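Local atomic coordinates of nucleoside-diphosphate sugar epimerase (SulA family) (PDB entry 3OH8), a protein that probably acts as a nucleoside-diphosphate sugar epimerase of the SulA family, with a Rossmann-type domain expected to bind a nicotinamide dinucleotide. Residues L3-F8 with E443-F448; T248-S253 with G296-F301; I342-D347 with F427-I432. All coordinates share one frame; numbering follows the deposited sequence.

Contact 1 of 3, residues L3-F8 with E443-F448; sequences LTTSHF and EQLADF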
# COMPACT_ATOMS: atom_id res chain seq x y z
N LEU A 3 24.76 -1.18 -9.37
CA LEU A 3 23.78 -0.48 -10.21
C LEU A 3 23.69 1.00 -9.88
O LEU A 3 23.53 1.38 -8.73
CB LEU A 3 22.39 -1.11 -10.09
CG LEU A 3 21.29 -0.50 -10.99
CD1 LEU A 3 21.68 -0.58 -12.46
CD2 LEU A 3 19.93 -1.16 -10.77
N THR A 4 23.81 1.82 -10.91
CA THR A 4 23.50 3.25 -10.78
C THR A 4 22.43 3.60 -11.81
O THR A 4 22.56 3.30 -12.99
CB THR A 4 24.74 4.14 -11.00
OG1 THR A 4 25.80 3.73 -10.13
CG2 THR A 4 24.40 5.59 -10.72
N THR A 5 21.36 4.24 -11.34
CA THR A 5 20.25 4.58 -12.22
C THR A 5 19.49 5.78 -11.66
O THR A 5 19.44 5.97 -10.44
CB THR A 5 19.32 3.36 -12.48
OG1 THR A 5 18.44 3.64 -13.57
CG2 THR A 5 18.49 2.99 -11.21
N SER A 6 18.90 6.57 -12.55
CA SER A 6 18.24 7.81 -12.15
C SER A 6 16.77 7.85 -12.57
O SER A 6 16.38 7.24 -13.56
CB SER A 6 18.97 9.03 -12.74
OG SER A 6 20.29 9.18 -12.22
N HIS A 7 15.96 8.60 -11.82
CA HIS A 7 14.56 8.81 -12.20
C HIS A 7 14.07 10.18 -11.76
O HIS A 7 14.47 10.69 -10.71
CB HIS A 7 13.65 7.70 -11.64
CG HIS A 7 13.64 7.61 -10.14
ND1 HIS A 7 12.52 7.85 -9.39
CD2 HIS A 7 14.62 7.27 -9.27
CE1 HIS A 7 12.80 7.67 -8.11
NE2 HIS A 7 14.07 7.32 -8.01
N PHE A 8 13.20 10.77 -12.57
CA PHE A 8 12.70 12.11 -12.31
C PHE A 8 11.37 12.09 -11.55
O PHE A 8 10.47 11.33 -11.89
CB PHE A 8 12.48 12.84 -13.64
CG PHE A 8 11.89 14.20 -13.49
CD1 PHE A 8 12.65 15.26 -13.00
CD2 PHE A 8 10.57 14.44 -13.86
CE1 PHE A 8 12.10 16.53 -12.86
CE2 PHE A 8 10.01 15.71 -13.73
CZ PHE A 8 10.77 16.75 -13.22
N GLU A 443 8.29 -4.61 -13.24
CA GLU A 443 8.33 -3.28 -13.85
C GLU A 443 9.74 -2.92 -14.33
O GLU A 443 10.71 -3.55 -13.94
CB GLU A 443 7.72 -2.22 -12.92
CG GLU A 443 6.19 -2.34 -12.83
CD GLU A 443 5.55 -1.33 -11.88
OE1 GLU A 443 6.00 -1.24 -10.72
OE2 GLU A 443 4.58 -0.65 -12.29
N GLN A 444 9.82 -1.93 -15.21
CA GLN A 444 11.09 -1.52 -15.81
C GLN A 444 11.59 -0.26 -15.14
O GLN A 444 10.80 0.58 -14.70
CB GLN A 444 10.90 -1.18 -17.29
CG GLN A 444 10.32 -2.27 -18.16
CD GLN A 444 9.75 -1.71 -19.46
OE1 GLN A 444 9.81 -0.51 -19.72
NE2 GLN A 444 9.18 -2.59 -20.28
N LEU A 445 12.91 -0.12 -15.11
CA LEU A 445 13.56 1.12 -14.72
C LEU A 445 13.02 2.29 -15.52
O LEU A 445 12.68 2.14 -16.70
CB LEU A 445 15.06 1.02 -14.98
CG LEU A 445 15.83 -0.04 -14.20
CD1 LEU A 445 17.27 -0.05 -14.67
CD2 LEU A 445 15.74 0.23 -12.70
N ALA A 446 12.96 3.45 -14.88
CA ALA A 446 12.59 4.70 -15.55
C ALA A 446 13.48 4.90 -16.77
O ALA A 446 13.02 5.32 -17.83
CB ALA A 446 12.75 5.88 -14.59
N ASP A 447 14.77 4.62 -16.60
CA ASP A 447 15.72 4.70 -17.70
C ASP A 447 15.53 3.50 -18.61
O ASP A 447 16.15 2.45 -18.42
CB ASP A 447 17.15 4.75 -17.17
CG ASP A 447 18.17 5.03 -18.27
OD1 ASP A 447 17.90 4.65 -19.42
OD2 ASP A 447 19.23 5.62 -17.97
N PHE A 448 14.65 3.65 -19.60
CA PHE A 448 14.27 2.56 -20.50
C PHE A 448 15.47 2.00 -21.25
O PHE A 448 15.65 0.78 -21.33
CB PHE A 448 13.21 3.04 -21.48
O HOH W 1 15.93 4.45 -14.01
O HOH W 2 19.79 6.20 -15.18
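T5 and H7 meet L445, A446 and D447 where 3-9, an outermost strand of an antiparallel sheet, lies against the loop that leads into helix 448-454. D447 is the N-cap of that helix and the centre of an inverse gamma turn. From CB of T5 the two branches part. Methyl CG2 approaches L445 CD2 at 4.2 Å, an apolar contact between two buried residues. The hydroxyl lies anti to the T5 backbone N (chi1 -167°), which carries OG1 to within 4.0 Å of both L445 CD1 and D447 CB. OG1 also accepts a hydrogen from water 1 and is hydrogen-bonded to Q450 OE1 of the helix.

No direct hydrogen bond joins the two segments; the polar links between them run through two waters. Water 1 donates to S6 O and accepts from D447 N at 2.8 Å. Water 2 accepts from S6 N and donates to D447 OD2. D447 suits its post because its second oxygen, OD1, accepts from Q450 N and so caps the helix. The small A446 permits close packing beside the strand, its CB lying 3.6 Å from H7 CB.

Contact 2 of 3, residues T248-S253 with G296-F301; sequences TMISAS and GKRVAF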
# COMPACT_ATOMS: atom_id res chain seq x y z
N THR A 248 -15.57 10.95 12.34
CA THR A 248 -15.65 10.05 11.19
C THR A 248 -15.31 8.61 11.53
O THR A 248 -14.34 8.36 12.23
CB THR A 248 -14.68 10.55 10.09
OG1 THR A 248 -15.00 11.90 9.76
CG2 THR A 248 -14.79 9.68 8.85
N MSE A 249 -16.10 7.67 11.00
CA MSE A 249 -15.78 6.26 11.10
C MSE A 249 -15.70 5.66 9.71
O MSE A 249 -16.71 5.61 8.98
CB MSE A 249 -16.81 5.49 11.97
CG MSE A 249 -16.46 4.02 12.22
SE MSE A 249 -17.60 3.12 13.30
CE MSE A 249 -16.78 1.54 13.40
N ILE A 250 -14.50 5.25 9.31
CA ILE A 250 -14.30 4.52 8.06
C ILE A 250 -14.19 3.04 8.39
O ILE A 250 -13.22 2.60 9.00
CB ILE A 250 -13.01 4.96 7.34
CG1 ILE A 250 -12.99 6.48 7.16
CG2 ILE A 250 -12.90 4.27 5.98
CD1 ILE A 250 -14.28 7.04 6.53
N SER A 251 -15.19 2.25 7.98
CA SER A 251 -15.28 0.87 8.43
C SER A 251 -15.08 -0.12 7.27
O SER A 251 -15.70 0.03 6.22
CB SER A 251 -16.65 0.63 9.09
OG SER A 251 -16.66 -0.60 9.77
N ALA A 252 -14.23 -1.11 7.47
CA ALA A 252 -14.02 -2.12 6.43
C ALA A 252 -15.32 -2.86 6.14
O ALA A 252 -16.13 -3.10 7.03
CB ALA A 252 -12.94 -3.10 6.86
N SER A 253 -15.53 -3.22 4.88
CA SER A 253 -16.63 -4.12 4.53
C SER A 253 -16.14 -4.99 3.39
O SER A 253 -14.93 -5.19 3.26
CB SER A 253 -17.90 -3.35 4.16
OG SER A 253 -18.98 -4.25 3.97
N GLY A 296 -24.79 11.43 14.14
CA GLY A 296 -24.44 12.47 13.18
C GLY A 296 -23.01 12.45 12.65
O GLY A 296 -22.59 13.38 11.97
N LYS A 297 -22.25 11.40 12.97
CA LYS A 297 -20.87 11.31 12.47
C LYS A 297 -20.85 10.79 11.04
O LYS A 297 -21.78 10.12 10.60
CB LYS A 297 -20.01 10.40 13.35
CG LYS A 297 -19.43 11.12 14.57
CD LYS A 297 -20.42 11.15 15.71
CE LYS A 297 -20.08 12.26 16.70
NZ LYS A 297 -18.76 12.05 17.33
N ARG A 298 -19.77 11.08 10.32
CA ARG A 298 -19.65 10.59 8.95
C ARG A 298 -19.21 9.12 8.96
O ARG A 298 -18.21 8.77 9.59
CB ARG A 298 -18.67 11.45 8.14
CG ARG A 298 -18.59 11.07 6.66
CD ARG A 298 -17.86 12.13 5.83
NE ARG A 298 -16.49 12.39 6.29
CZ ARG A 298 -15.42 11.71 5.89
NH1 ARG A 298 -15.53 10.71 5.02
NH2 ARG A 298 -14.23 12.03 6.37
N VAL A 299 -19.96 8.26 8.27
CA VAL A 299 -19.61 6.84 8.19
C VAL A 299 -19.52 6.40 6.73
O VAL A 299 -20.40 6.74 5.93
CB VAL A 299 -20.67 5.95 8.91
CG1 VAL A 299 -20.28 4.48 8.85
CG2 VAL A 299 -20.84 6.41 10.35
N ALA A 300 -18.46 5.68 6.39
CA ALA A 300 -18.39 5.00 5.09
C ALA A 300 -18.01 3.54 5.27
O ALA A 300 -17.32 3.18 6.23
CB ALA A 300 -17.39 5.69 4.17
N PHE A 301 -18.46 2.71 4.34
CA PHE A 301 -18.18 1.28 4.33
C PHE A 301 -17.35 1.01 3.10
O PHE A 301 -17.78 1.26 1.98
CB PHE A 301 -19.48 0.47 4.23
CG PHE A 301 -20.56 0.96 5.15
CD1 PHE A 301 -20.42 0.83 6.52
CD2 PHE A 301 -21.71 1.53 4.64
CE1 PHE A 301 -21.40 1.27 7.37
CE2 PHE A 301 -22.70 1.98 5.49
CZ PHE A 301 -22.54 1.85 6.86
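R298 sends CG anti to the backbone N (chi1 -175°) and then bends at chi3 (58°), which lays its guanidinium alongside T248 on the neighbouring strand. The methyl CG2 of T248 lies over one face of this group, near its rim, 3.5 Å from R298 NH2. The two side chains run in the same direction. I250 shares this face of the sheet: its CD1 comes within 4.2 Å of R298 NH1 and 4.1 Å of A300 CB, the small alanine letting the isoleucine tip lean across.

The backbones are parallel, as expected in a Rossmann-type sheet, with strand axes 7° apart. M249 N donates to R298 O (2.8 Å), A300 N to M249 O (3.1 Å) and S251 N to A300 O (2.9 Å). CA-H...O contacts from T248, V299 and F301 fill in between. On the other face M249, here a selenomethionine, and V299 touch loosely. Farther along the strand S253 CB lies 4.1 Å from F301 CB.

The charged ends are paid for by carbonyls. K297 NZ donates to V240 O, S243 O and C246 O, and R298 NH1 to A352 O and I358 O. R298 fits here because its aliphatic stem and flat head pack on the sheet while its N-H groups satisfy carbonyl oxygens beyond it. A352 O belongs to the last turn of helix 342-354, where the positive charge probably also suits the helix dipole.

Contact 3 of 3, residues I342-D347 with F427-I432; sequences IDDLTD and FRYTDI
D344 and D347, a turn apart on helix 342-354, take hold of the loop at R428. The first kind of interaction is backbone capture: the carboxylate of D344 receives two peptide N-H groups, OD1 from R428 N at 2.7 Å and OD2 from Y429 N at 2.9 Å, each through its syn lone pair. A short acid suits this place because its paired oxygens match two successive amides, and the pair of hydrogen bonds fixes the rotation of the carboxylate.

The second kind is ionic. R428 is extended from CG to NE, which carries its head along the helix to D347. There R428 NE bonds to D347 OD2 at 2.7 Å in a salt bridge, met 24° out of the carboxylate plane, and NH2 adds a weak bond to OD1. The planes of the two groups stand 49° apart, so the pair is not a flat fork. D343 contributes packing: its CB lies over one guanidinium face and 3.8 Å from R428 CD.

Water supplies the third kind. Water 3 accepts from R428 NH1 in the guanidinium plane, donates to D343 OD2 and is also bonded to Y429 OH. Water 4 donates to both D344 OD2 and Y429 O, bridging two acceptors that lie 3.5 Å apart and could not bond to each other.

Helix 119-139 closes over the arginine, with D132 pairing with R428 NH1 and Q128 bonding D343 OD1. From helix 158-169, Q166 reaches D347 and T346, while L345 turns to strand 298-308 of the Rossmann-type sheet.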
# COMPACT_ATOMS: atom_id res chain seq x y z
N ILE A 342 -3.36 -3.35 -4.06
CA ILE A 342 -3.33 -2.93 -2.66
C ILE A 342 -3.15 -1.41 -2.53
O ILE A 342 -3.75 -0.77 -1.65
CB ILE A 342 -2.30 -3.70 -1.82
CG1 ILE A 342 -2.41 -3.25 -0.36
CG2 ILE A 342 -0.87 -3.52 -2.36
CD1 ILE A 342 -1.69 -4.15 0.62
N ASP A 343 -2.35 -0.81 -3.41
CA ASP A 343 -2.12 0.63 -3.30
C ASP A 343 -3.40 1.41 -3.56
O ASP A 343 -3.66 2.42 -2.91
CB ASP A 343 -1.01 1.08 -4.25
CG ASP A 343 0.35 0.57 -3.85
OD1 ASP A 343 0.68 0.62 -2.64
OD2 ASP A 343 1.10 0.13 -4.74
N ASP A 344 -4.22 0.94 -4.50
CA ASP A 344 -5.49 1.60 -4.74
C ASP A 344 -6.43 1.48 -3.55
O ASP A 344 -7.21 2.41 -3.28
CB ASP A 344 -6.15 1.11 -6.02
CG ASP A 344 -5.56 1.77 -7.25
OD1 ASP A 344 -5.49 3.02 -7.26
OD2 ASP A 344 -5.16 1.06 -8.20
N LEU A 345 -6.35 0.36 -2.83
CA LEU A 345 -7.20 0.16 -1.66
C LEU A 345 -6.82 1.13 -0.54
O LEU A 345 -7.69 1.82 0.01
CB LEU A 345 -7.15 -1.29 -1.18
CG LEU A 345 -7.95 -1.62 0.09
CD1 LEU A 345 -9.42 -1.27 -0.10
CD2 LEU A 345 -7.81 -3.10 0.46
N THR A 346 -5.52 1.22 -0.21
CA THR A 346 -5.11 2.20 0.79
C THR A 346 -5.41 3.64 0.34
O THR A 346 -5.84 4.45 1.16
CB THR A 346 -3.63 2.02 1.27
OG1 THR A 346 -2.73 2.23 0.17
CG2 THR A 346 -3.42 0.61 1.83
N ASP A 347 -5.19 3.95 -0.94
CA ASP A 347 -5.58 5.27 -1.46
C ASP A 347 -7.03 5.58 -1.11
O ASP A 347 -7.37 6.70 -0.72
CB ASP A 347 -5.41 5.35 -2.98
CG ASP A 347 -3.96 5.61 -3.40
OD1 ASP A 347 -3.07 5.68 -2.52
OD2 ASP A 347 -3.72 5.73 -4.62
N PHE A 427 -7.34 6.05 -10.31
CA PHE A 427 -6.79 4.78 -9.84
C PHE A 427 -5.36 4.65 -10.32
O PHE A 427 -5.04 5.03 -11.44
CB PHE A 427 -7.59 3.60 -10.38
CG PHE A 427 -8.94 3.45 -9.76
CD1 PHE A 427 -10.03 4.13 -10.27
CD2 PHE A 427 -9.13 2.63 -8.66
CE1 PHE A 427 -11.29 4.00 -9.71
CE2 PHE A 427 -10.39 2.49 -8.08
CZ PHE A 427 -11.47 3.18 -8.60
N ARG A 428 -4.50 4.10 -9.47
CA ARG A 428 -3.13 3.82 -9.84
C ARG A 428 -3.07 2.70 -10.87
O ARG A 428 -2.29 2.76 -11.82
CB ARG A 428 -2.33 3.41 -8.62
CG ARG A 428 -2.18 4.51 -7.58
CD ARG A 428 -1.12 4.15 -6.55
NE ARG A 428 -1.18 5.02 -5.37
CZ ARG A 428 -0.18 5.17 -4.51
NH1 ARG A 428 0.95 4.49 -4.70
NH2 ARG A 428 -0.30 5.98 -3.46
N TYR A 429 -3.89 1.66 -10.68
CA TYR A 429 -3.89 0.52 -11.58
C TYR A 429 -5.31 0.15 -12.00
O TYR A 429 -6.08 -0.42 -11.23
CB TYR A 429 -3.19 -0.67 -10.93
CG TYR A 429 -1.83 -0.28 -10.42
CD1 TYR A 429 -0.76 -0.13 -11.29
CD2 TYR A 429 -1.62 -0.00 -9.07
CE1 TYR A 429 0.50 0.26 -10.84
CE2 TYR A 429 -0.37 0.38 -8.60
CZ TYR A 429 0.68 0.52 -9.50
OH TYR A 429 1.91 0.90 -9.06
N THR A 430 -5.66 0.49 -13.23
CA THR A 430 -6.98 0.16 -13.75
C THR A 430 -6.98 -1.26 -14.34
O THR A 430 -8.03 -1.90 -14.44
CB THR A 430 -7.44 1.18 -14.82
OG1 THR A 430 -6.43 1.29 -15.83
CG2 THR A 430 -7.63 2.57 -14.20
N ASP A 431 -5.80 -1.74 -14.73
CA ASP A 431 -5.70 -3.05 -15.38
C ASP A 431 -4.92 -4.03 -14.52
O ASP A 431 -3.84 -3.72 -14.03
CB ASP A 431 -5.02 -2.91 -16.74
CG ASP A 431 -5.59 -1.78 -17.56
OD1 ASP A 431 -6.84 -1.68 -17.66
OD2 ASP A 431 -4.79 -0.98 -18.10
N ILE A 432 -5.45 -5.23 -14.37
CA ILE A 432 -4.88 -6.20 -13.45
C ILE A 432 -3.45 -6.62 -13.82
O ILE A 432 -2.63 -6.87 -12.93
CB ILE A 432 -5.78 -7.44 -13.31
CG1 ILE A 432 -5.35 -8.26 -12.09
CG2 ILE A 432 -5.76 -8.26 -14.60
CD1 ILE A 432 -6.34 -9.33 -11.69
O HOH W 3 1.79 2.46 -6.59
O HOH W 4 -6.52 -1.24 -8.56

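Contact 3 lies between the other two, its centre about 22 Å from that of contact 1 and about 21 Å from that of contact 2; contacts 1 and 2 are about 40 Å apart between centres, on opposite sides of the chain's centre. Helix 342-354 joins contacts 2 and 3: its start carries the acids of contact 3, and its later residues Y349 and A352 pack on I250. Toward contact 1 the connection runs through helix 119-139, whose Q126 and Q128 touch contacts 1 and 3 respectively, and through H438, which stacks on Y429 and bonds E443. In Rossmann-type relatives the cofactor binds at the C-terminal ends of the parallel strands, of which contact 2 joins two.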